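Local coordinates for outer membrane protein OMP121 (Bacteroides thetaiotaomicron, PDB 5FQ8), which probably imports nutrients across the outer membrane as a TonB-dependent transporter and binds calcium and magnesium ions, at residues Asn659-Asp664 with Leu704-Pro710; Asp715-Thr721 with Ser807-Lys813. All coordinates share one frame; numbering follows the deposited sequence.

Contact 1 (Asn659-Asp664 with Leu704-Pro710); sequences NRLSFD and LLISGTP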
ATOM      1  N   ASN B 659      39.771   9.483  50.136  1.00 42.85           N
ATOM      2  CA  ASN B 659      38.586   9.478  49.287  1.00 38.55           C
ATOM      3  C   ASN B 659      37.289   9.667  50.057  1.00 41.56           C
ATOM      4  O   ASN B 659      36.217   9.383  49.525  1.00 42.79           O
ATOM      5  CB  ASN B 659      38.500   8.198  48.457  1.00 38.12           C
ATOM      6  CG  ASN B 659      39.109   8.360  47.105  1.00 48.98           C
ATOM      7  OD1 ASN B 659      38.460   8.845  46.175  1.00 44.80           O
ATOM      8  ND2 ASN B 659      40.363   7.957  46.973  1.00 38.45           N
ATOM      9  N   ARG B 660      37.345  10.139  51.295  1.00 39.69           N
ATOM     10  CA  ARG B 660      36.112  10.394  52.021  1.00 41.75           C
ATOM     11  C   ARG B 660      35.551  11.768  51.732  1.00 38.32           C
ATOM     12  O   ARG B 660      34.525  12.130  52.307  1.00 38.15           O
ATOM     13  CB  ARG B 660      36.331  10.216  53.526  1.00 42.50           C
ATOM     14  CG  ARG B 660      36.603   8.785  53.919  1.00 39.68           C
ATOM     15  CD  ARG B 660      36.573   8.610  55.391  1.00 40.39           C
ATOM     16  NE  ARG B 660      35.255   8.855  55.947  1.00 40.08           N
ATOM     17  CZ  ARG B 660      35.025   8.993  57.245  1.00 40.65           C
ATOM     18  NH1 ARG B 660      36.032   8.915  58.103  1.00 43.66           N
ATOM     19  NH2 ARG B 660      33.798   9.210  57.684  1.00 40.35           N
ATOM     20  N   LEU B 661      36.189  12.519  50.841  1.00 41.63           N
ATOM     21  CA  LEU B 661      35.680  13.783  50.328  1.00 37.92           C
ATOM     22  C   LEU B 661      36.295  13.968  48.951  1.00 37.63           C
ATOM     23  O   LEU B 661      37.496  13.749  48.780  1.00 38.11           O
ATOM     24  CB  LEU B 661      36.031  14.950  51.249  1.00 38.62           C
ATOM     25  CG  LEU B 661      35.577  16.327  50.780  1.00 38.37           C
ATOM     26  CD1 LEU B 661      34.076  16.357  50.731  1.00 37.68           C
ATOM     27  CD2 LEU B 661      36.098  17.411  51.681  1.00 39.17           C
ATOM     28  N   SER B 662      35.472  14.343  47.974  1.00 40.96           N
ATOM     29  CA  SER B 662      35.894  14.351  46.579  1.00 41.75           C
ATOM     30  C   SER B 662      34.998  15.293  45.796  1.00 40.29           C
ATOM     31  O   SER B 662      33.778  15.276  45.977  1.00 46.80           O
ATOM     32  CB  SER B 662      35.835  12.937  45.992  1.00 43.75           C
ATOM     33  OG  SER B 662      35.847  12.962  44.582  1.00 46.43           O
ATOM     34  N   PHE B 663      35.603  16.122  44.945  1.00 35.98           N
ATOM     35  CA  PHE B 663      34.851  17.049  44.111  1.00 35.46           C
ATOM     36  C   PHE B 663      35.494  17.160  42.736  1.00 35.29           C
ATOM     37  O   PHE B 663      36.706  17.014  42.583  1.00 35.78           O
ATOM     38  CB  PHE B 663      34.749  18.452  44.727  1.00 35.86           C
ATOM     39  CG  PHE B 663      35.951  19.314  44.473  1.00 36.47           C
ATOM     40  CD1 PHE B 663      36.024  20.124  43.354  1.00 36.26           C
ATOM     41  CD2 PHE B 663      37.009  19.316  45.359  1.00 37.31           C
ATOM     42  CE1 PHE B 663      37.129  20.897  43.115  1.00 36.86           C
ATOM     43  CE2 PHE B 663      38.110  20.097  45.133  1.00 37.91           C
ATOM     44  CZ  PHE B 663      38.177  20.886  44.009  1.00 37.69           C
ATOM     45  N   ASP B 664      34.663  17.448  41.740  1.00 34.62           N
ATOM     46  CA  ASP B 664      35.093  17.613  40.357  1.00 34.39           C
ATOM     47  C   ASP B 664      34.348  18.805  39.790  1.00 34.07           C
ATOM     48  O   ASP B 664      33.132  18.899  39.956  1.00 33.61           O
ATOM     49  CB  ASP B 664      34.819  16.346  39.533  1.00 33.82           C
ATOM     50  CG  ASP B 664      35.417  16.405  38.152  1.00 33.69           C
ATOM     51  OD1 ASP B 664      36.603  16.086  37.988  1.00 34.16           O
ATOM     52  OD2 ASP B 664      34.695  16.763  37.216  1.00 33.15           O
ATOM     53  N   LEU B 704      29.721  20.422  38.023  1.00 31.92           N
ATOM     54  CA  LEU B 704      30.255  20.341  39.370  1.00 32.51           C
ATOM     55  C   LEU B 704      29.739  19.082  40.045  1.00 32.29           C
ATOM     56  O   LEU B 704      28.538  18.810  40.019  1.00 31.78           O
ATOM     57  CB  LEU B 704      29.862  21.590  40.151  1.00 32.84           C
ATOM     58  CG  LEU B 704      29.852  21.597  41.664  1.00 33.33           C
ATOM     59  CD1 LEU B 704      31.233  21.304  42.169  1.00 33.98           C
ATOM     60  CD2 LEU B 704      29.401  22.962  42.097  1.00 33.59           C
ATOM     61  N   LEU B 705      30.647  18.321  40.638  1.00 32.70           N
ATOM     62  CA  LEU B 705      30.314  17.115  41.381  1.00 32.62           C
ATOM     63  C   LEU B 705      30.982  17.162  42.751  1.00 33.35           C
ATOM     64  O   LEU B 705      32.147  17.542  42.865  1.00 33.92           O
ATOM     65  CB  LEU B 705      30.751  15.875  40.601  1.00 32.37           C
ATOM     66  CG  LEU B 705      30.749  14.483  41.220  1.00 32.41           C
ATOM     67  CD1 LEU B 705      29.355  14.080  41.568  1.00 31.95           C
ATOM     68  CD2 LEU B 705      31.348  13.506  40.257  1.00 32.24           C
ATOM     69  N   ILE B 706      30.237  16.806  43.797  1.00 33.38           N
ATOM     70  CA  ILE B 706      30.772  16.762  45.158  1.00 40.15           C
ATOM     71  C   ILE B 706      30.260  15.513  45.852  1.00 46.90           C
ATOM     72  O   ILE B 706      29.050  15.273  45.888  1.00 58.34           O
ATOM     73  CB  ILE B 706      30.379  17.998  45.984  1.00 34.42           C
ATOM     74  CG1 ILE B 706      31.050  19.237  45.435  1.00 34.68           C
ATOM     75  CG2 ILE B 706      30.789  17.819  47.410  1.00 35.11           C
ATOM     76  CD1 ILE B 706      30.420  20.474  45.931  1.00 34.85           C
ATOM     77  N   SER B 707      31.168  14.725  46.416  1.00 34.46           N
ATOM     78  CA  SER B 707      30.782  13.532  47.148  1.00 34.48           C
ATOM     79  C   SER B 707      31.697  13.362  48.343  1.00 53.36           C
ATOM     80  O   SER B 707      32.829  13.847  48.360  1.00 41.42           O
ATOM     81  CB  SER B 707      30.836  12.282  46.274  1.00 56.65           C
ATOM     82  OG  SER B 707      32.115  12.152  45.686  1.00 46.29           O
ATOM     83  N   GLY B 708      31.185  12.662  49.345  1.00 41.69           N
ATOM     84  CA  GLY B 708      31.950  12.364  50.541  1.00 37.09           C
ATOM     85  C   GLY B 708      31.269  11.271  51.327  1.00 36.28           C
ATOM     86  O   GLY B 708      30.137  10.878  51.035  1.00 35.69           O
ATOM     87  N   THR B 709      31.979  10.777  52.333  1.00 46.61           N
ATOM     88  CA  THR B 709      31.487   9.701  53.187  1.00 37.16           C
ATOM     89  C   THR B 709      31.576  10.180  54.625  1.00 37.90           C
ATOM     90  O   THR B 709      32.537   9.869  55.331  1.00 39.10           O
ATOM     91  CB  THR B 709      32.276   8.411  52.969  1.00 37.33           C
ATOM     92  OG1 THR B 709      32.430   8.180  51.565  1.00 36.74           O
ATOM     93  CG2 THR B 709      31.528   7.257  53.552  1.00 37.30           C
ATOM     94  N   PRO B 710      30.585  10.940  55.090  1.00 37.78           N
ATOM     95  CA  PRO B 710      30.679  11.531  56.430  1.00 38.53           C
ATOM     96  C   PRO B 710      30.781  10.526  57.565  1.00 42.16           C
ATOM     97  O   PRO B 710      31.309  10.865  58.630  1.00 39.90           O
ATOM     98  CB  PRO B 710      29.386  12.349  56.526  1.00 38.14           C
ATOM     99  CG  PRO B 710      28.478  11.758  55.524  1.00 37.26           C
ATOM    100  CD  PRO B 710      29.377  11.394  54.394  1.00 37.00           C
TER
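Segments 659-664 and 704-710 run antiparallel on neighbouring strands in the barrel wall of this TonB-dependent receptor, their local axes 4.5 Å apart and at 174°. Ser662 pairs with Ser707 and Asp664 with Leu705 through reciprocal backbone hydrogen bonds; Ser707 N reaches Ser662 O at 2.7 Å in a nearly straight bond. Between these pairs, Phe663 and Ile706 form a non-hydrogen-bonded pair, with Phe663 CB 3.8 Å from Ile706 CG1. CG of Phe663 sits between the backbone N and the carbonyl carbon (chi1 83°), which carries the ring away from the Ile706 strand and on to Leu652 and Met654 of strand 643-656. The other face carries Ser662, Ser707, Leu705 and Asp664, whose carboxylate is engaged in a salt bridge with Arg588. On the other flank, toward strand 643-656, Arg660 and Leu661 both face Phe656 in a classic beta bulge. Arg660 meets Thr709 through both its backbone N and its backbone O: Arg660 O accepts from Thr709 N at 2.9 Å, and the side chain, bent at chi3, meets Thr709 O edge-on. That single oxygen lies near the guanidinium plane, 3.0 Å from Arg660 NE and 2.7 Å from Arg660 NH2.

Contact 2 (Asp715-Thr721 with Ser807-Lys813); sequences DFSWELT and STNLKYK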
ATOM      1  N   ASP B 715      30.650  -1.678  60.036  1.00 40.93           N
ATOM      2  CA  ASP B 715      29.353  -2.171  59.596  1.00 40.28           C
ATOM      3  C   ASP B 715      28.436  -1.093  59.037  1.00 46.38           C
ATOM      4  O   ASP B 715      27.294  -1.399  58.695  1.00 47.20           O
ATOM      5  CB  ASP B 715      28.641  -2.873  60.756  1.00 40.79           C
ATOM      6  CG  ASP B 715      29.277  -4.182  61.114  1.00 41.42           C
ATOM      7  OD1 ASP B 715      29.848  -4.812  60.214  1.00 41.22           O
ATOM      8  OD2 ASP B 715      29.216  -4.581  62.291  1.00 42.16           O
ATOM      9  N   PHE B 716      28.879   0.153  58.932  1.00 39.46           N
ATOM     10  CA  PHE B 716      27.969   1.208  58.509  1.00 38.81           C
ATOM     11  C   PHE B 716      28.725   2.300  57.780  1.00 38.58           C
ATOM     12  O   PHE B 716      29.740   2.797  58.276  1.00 39.18           O
ATOM     13  CB  PHE B 716      27.220   1.814  59.694  1.00 39.15           C
ATOM     14  CG  PHE B 716      26.331   2.951  59.312  1.00 38.56           C
ATOM     15  CD1 PHE B 716      25.141   2.719  58.662  1.00 38.22           C
ATOM     16  CD2 PHE B 716      26.687   4.250  59.589  1.00 38.75           C
ATOM     17  CE1 PHE B 716      24.315   3.765  58.302  1.00 37.34           C
ATOM     18  CE2 PHE B 716      25.869   5.296  59.232  1.00 38.25           C
ATOM     19  CZ  PHE B 716      24.682   5.055  58.589  1.00 37.54           C
ATOM     20  N   SER B 717      28.212   2.677  56.619  1.00 37.77           N
ATOM     21  CA  SER B 717      28.731   3.810  55.878  1.00 37.50           C
ATOM     22  C   SER B 717      27.568   4.648  55.365  1.00 40.70           C
ATOM     23  O   SER B 717      26.476   4.142  55.105  1.00 36.59           O
ATOM     24  CB  SER B 717      29.659   3.365  54.733  1.00 37.28           C
ATOM     25  OG  SER B 717      29.003   2.557  53.773  1.00 39.63           O
ATOM     26  N   TRP B 718      27.808   5.947  55.271  1.00 43.12           N
ATOM     27  CA  TRP B 718      26.840   6.909  54.771  1.00 36.19           C
ATOM     28  C   TRP B 718      27.557   7.797  53.782  1.00 35.95           C
ATOM     29  O   TRP B 718      28.546   8.436  54.134  1.00 36.47           O
ATOM     30  CB  TRP B 718      26.247   7.752  55.892  1.00 36.56           C
ATOM     31  CG  TRP B 718      25.391   8.886  55.402  1.00 43.17           C
ATOM     32  CD1 TRP B 718      24.679   8.938  54.246  1.00 38.77           C
ATOM     33  CD2 TRP B 718      25.170  10.143  56.059  1.00 43.61           C
ATOM     34  NE1 TRP B 718      24.022  10.133  54.144  1.00 36.49           N
ATOM     35  CE2 TRP B 718      24.309  10.892  55.244  1.00 36.63           C
ATOM     36  CE3 TRP B 718      25.611  10.699  57.258  1.00 60.38           C
ATOM     37  CZ2 TRP B 718      23.884  12.164  55.583  1.00 35.81           C
ATOM     38  CZ3 TRP B 718      25.188  11.958  57.592  1.00 37.23           C
ATOM     39  CH2 TRP B 718      24.333  12.679  56.756  1.00 36.57           C
ATOM     40  N   GLU B 719      27.077   7.821  52.549  1.00 42.46           N
ATOM     41  CA  GLU B 719      27.657   8.670  51.528  1.00 45.75           C
ATOM     42  C   GLU B 719      26.633   9.698  51.079  1.00 38.62           C
ATOM     43  O   GLU B 719      25.422   9.468  51.131  1.00 36.21           O
ATOM     44  CB  GLU B 719      28.153   7.852  50.340  1.00 49.05           C
ATOM     45  CG  GLU B 719      29.128   6.751  50.703  1.00 49.33           C
ATOM     46  CD  GLU B 719      29.907   6.222  49.514  1.00 54.22           C
ATOM     47  OE1 GLU B 719      29.690   6.716  48.382  1.00 56.68           O
ATOM     48  OE2 GLU B 719      30.743   5.313  49.721  1.00 55.85           O
ATOM     49  N   LEU B 720      27.134  10.846  50.664  1.00 36.70           N
ATOM     50  CA  LEU B 720      26.318  11.886  50.070  1.00 33.96           C
ATOM     51  C   LEU B 720      26.943  12.289  48.752  1.00 33.63           C
ATOM     52  O   LEU B 720      28.167  12.379  48.627  1.00 34.01           O
ATOM     53  CB  LEU B 720      26.208  13.091  50.978  1.00 34.41           C
ATOM     54  CG  LEU B 720      25.319  12.913  52.192  1.00 34.66           C
ATOM     55  CD1 LEU B 720      25.664  13.969  53.189  1.00 35.33           C
ATOM     56  CD2 LEU B 720      23.886  13.039  51.772  1.00 34.04           C
ATOM     57  N   THR B 721      26.105  12.528  47.768  1.00 36.15           N
ATOM     58  CA  THR B 721      26.600  13.006  46.498  1.00 33.21           C
ATOM     59  C   THR B 721      25.712  14.137  46.019  1.00 36.86           C
ATOM     60  O   THR B 721      24.492  14.089  46.179  1.00 36.80           O
ATOM     61  CB  THR B 721      26.670  11.868  45.489  1.00 32.21           C
ATOM     62  OG1 THR B 721      27.676  10.946  45.915  1.00 32.66           O
ATOM     63  CG2 THR B 721      27.016  12.392  44.125  1.00 31.86           C
ATOM     64  N   SER B 807      22.190  12.615  45.985  1.00 31.08           N
ATOM     65  CA  SER B 807      22.064  11.201  46.270  1.00 31.07           C
ATOM     66  C   SER B 807      22.583  10.918  47.664  1.00 31.76           C
ATOM     67  O   SER B 807      23.436  11.632  48.174  1.00 32.25           O
ATOM     68  CB  SER B 807      22.825  10.365  45.264  1.00 30.86           C
ATOM     69  OG  SER B 807      22.097  10.273  44.061  1.00 70.87           O
ATOM     70  N   THR B 808      22.062   9.866  48.266  1.00 31.83           N
ATOM     71  CA  THR B 808      22.633   9.327  49.485  1.00 37.39           C
ATOM     72  C   THR B 808      22.662   7.814  49.381  1.00 35.14           C
ATOM     73  O   THR B 808      21.818   7.218  48.717  1.00 43.08           O
ATOM     74  CB  THR B 808      21.844   9.775  50.709  1.00 32.81           C
ATOM     75  OG1 THR B 808      22.431   9.204  51.868  1.00 33.48           O
ATOM     76  CG2 THR B 808      20.414   9.329  50.619  1.00 32.40           C
ATOM     77  N   ASN B 809      23.646   7.190  50.018  1.00 32.99           N
ATOM     78  CA  ASN B 809      23.788   5.734  49.969  1.00 33.04           C
ATOM     79  C   ASN B 809      24.228   5.226  51.337  1.00 33.79           C
ATOM     80  O   ASN B 809      25.334   5.531  51.788  1.00 34.32           O
ATOM     81  CB  ASN B 809      24.778   5.307  48.882  1.00 62.56           C
ATOM     82  CG  ASN B 809      24.426   5.864  47.507  1.00 46.17           C
ATOM     83  OD1 ASN B 809      23.631   5.284  46.769  1.00 46.31           O
ATOM     84  ND2 ASN B 809      25.035   6.987  47.153  1.00 43.75           N
ATOM     85  N   LEU B 810      23.364   4.457  51.986  1.00 33.87           N
ATOM     86  CA  LEU B 810      23.651   3.823  53.261  1.00 34.58           C
ATOM     87  C   LEU B 810      23.974   2.351  53.064  1.00 34.68           C
ATOM     88  O   LEU B 810      23.343   1.667  52.258  1.00 34.18           O
ATOM     89  CB  LEU B 810      22.459   3.956  54.194  1.00 34.70           C
ATOM     90  CG  LEU B 810      21.939   5.379  54.189  1.00 34.49           C
ATOM     91  CD1 LEU B 810      20.628   5.439  54.888  1.00 34.50           C
ATOM     92  CD2 LEU B 810      22.929   6.234  54.896  1.00 35.08           C
ATOM     93  N   LYS B 811      24.963   1.869  53.804  1.00 35.37           N
ATOM     94  CA  LYS B 811      25.294   0.451  53.843  1.00 35.62           C
ATOM     95  C   LYS B 811      25.469   0.045  55.295  1.00 36.44           C
ATOM     96  O   LYS B 811      26.338   0.578  55.987  1.00 38.63           O
ATOM     97  CB  LYS B 811      26.562   0.143  53.037  1.00 35.66           C
ATOM     98  CG  LYS B 811      26.524   0.620  51.600  1.00 43.78           C
ATOM     99  CD  LYS B 811      27.557  -0.086  50.741  1.00 43.00           C
ATOM    100  CE  LYS B 811      27.239  -1.572  50.621  1.00 46.82           C
ATOM    101  NZ  LYS B 811      28.180  -2.316  49.725  1.00 51.59           N
ATOM    102  N   TYR B 812      24.639  -0.882  55.758  1.00 36.53           N
ATOM    103  CA  TYR B 812      24.773  -1.454  57.094  1.00 37.34           C
ATOM    104  C   TYR B 812      24.867  -2.972  56.974  1.00 37.52           C
ATOM    105  O   TYR B 812      23.855  -3.654  56.818  1.00 37.26           O
ATOM    106  CB  TYR B 812      23.619  -1.042  57.994  1.00 37.43           C
ATOM    107  CG  TYR B 812      23.630  -1.748  59.324  1.00 38.26           C
ATOM    108  CD1 TYR B 812      24.610  -1.481  60.262  1.00 39.02           C
ATOM    109  CD2 TYR B 812      22.664  -2.693  59.636  1.00 38.31           C
ATOM    110  CE1 TYR B 812      24.630  -2.131  61.476  1.00 39.82           C
ATOM    111  CE2 TYR B 812      22.673  -3.348  60.844  1.00 39.10           C
ATOM    112  CZ  TYR B 812      23.658  -3.064  61.762  1.00 57.69           C
ATOM    113  OH  TYR B 812      23.674  -3.715  62.974  1.00 43.10           O
ATOM    114  N   LYS B 813      26.086  -3.492  57.076  1.00 38.03           N
ATOM    115  CA  LYS B 813      26.335  -4.924  56.961  1.00 42.27           C
ATOM    116  C   LYS B 813      25.903  -5.415  55.592  1.00 37.54           C
ATOM    117  O   LYS B 813      26.602  -5.197  54.600  1.00 37.22           O
ATOM    118  CB  LYS B 813      25.611  -5.715  58.056  1.00 38.80           C
ATOM    119  CG  LYS B 813      26.295  -5.733  59.395  1.00 39.75           C
ATOM    120  CD  LYS B 813      25.315  -6.114  60.491  1.00 40.14           C
ATOM    121  CE  LYS B 813      26.004  -6.727  61.718  1.00 41.18           C
ATOM    122  NZ  LYS B 813      26.828  -5.757  62.476  1.00 41.69           N
TER
HETATM  123  O   HOH W   1      27.776   4.012  51.788  1.00 18.78           O
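Phe716-Thr721 and Ser807-Tyr812 lie antiparallel, joined by paired backbone bonds at Ser717-Lys811, Glu719-Asn809 and Thr721-Ser807. The close packing is on the face of Phe716, Trp718, Leu810 and Tyr812. Trp718 and Leu810 run alongside each other in the same direction, with Leu810 CD2 3.7 Å from Trp718 CG. With CG of Trp718 anti to the backbone N (chi1 172°), the indole leans across to Thr808, and Trp718 NE1 donates to Thr808 OG1 at 2.9 Å, the hydroxyl oxygen sitting at the ring edge and in its plane. Farther along, Phe716 and Tyr812 cross at about a right angle, Phe716 CD1 being 4.1 Å from Tyr812 CB. The opposite face is polar and looser. A water joins Ser717 OG (2.8 Å) to Asn809 O (2.9 Å), and Lys811, after passing Ser717 OG with its CB, leads its amine away from the partner strand. Where the strand pair ends, Lys813 NZ forms a salt bridge with Asp715 OD2 at 2.7 Å, approaching from above the carboxylate plane. With an alanine in place of Asp715, the ammonium group of Lys813 would probably lose its charge partner and be able to swing away. Aromatic residues gathered near short turns on one face are consistent with the membrane-interface girdle of an outer-membrane beta-barrel.

In the fold
Contacts 1 and 2 lie on consecutive strands of the barrel wall, in the order 661-680, 697-712, 716-731 and 802-812, with their centres about 13 Å apart. Strands 697-712 and 716-731 join them directly: Gly708 O probably accepts a hydrogen bond from Leu720 N (3.0 Å). Both segments of contact 1 precede those of contact 2 in the chain. Only a short turn separates the two middle strands, whereas 85 residues, including the whole of a small four-stranded antiparallel sheet, lie between Thr721 and Ser807. Together the contacts form one continuous patch of antiparallel wall, away from the metal and lipid sites, consistent with a structural part of the transporter's barrel.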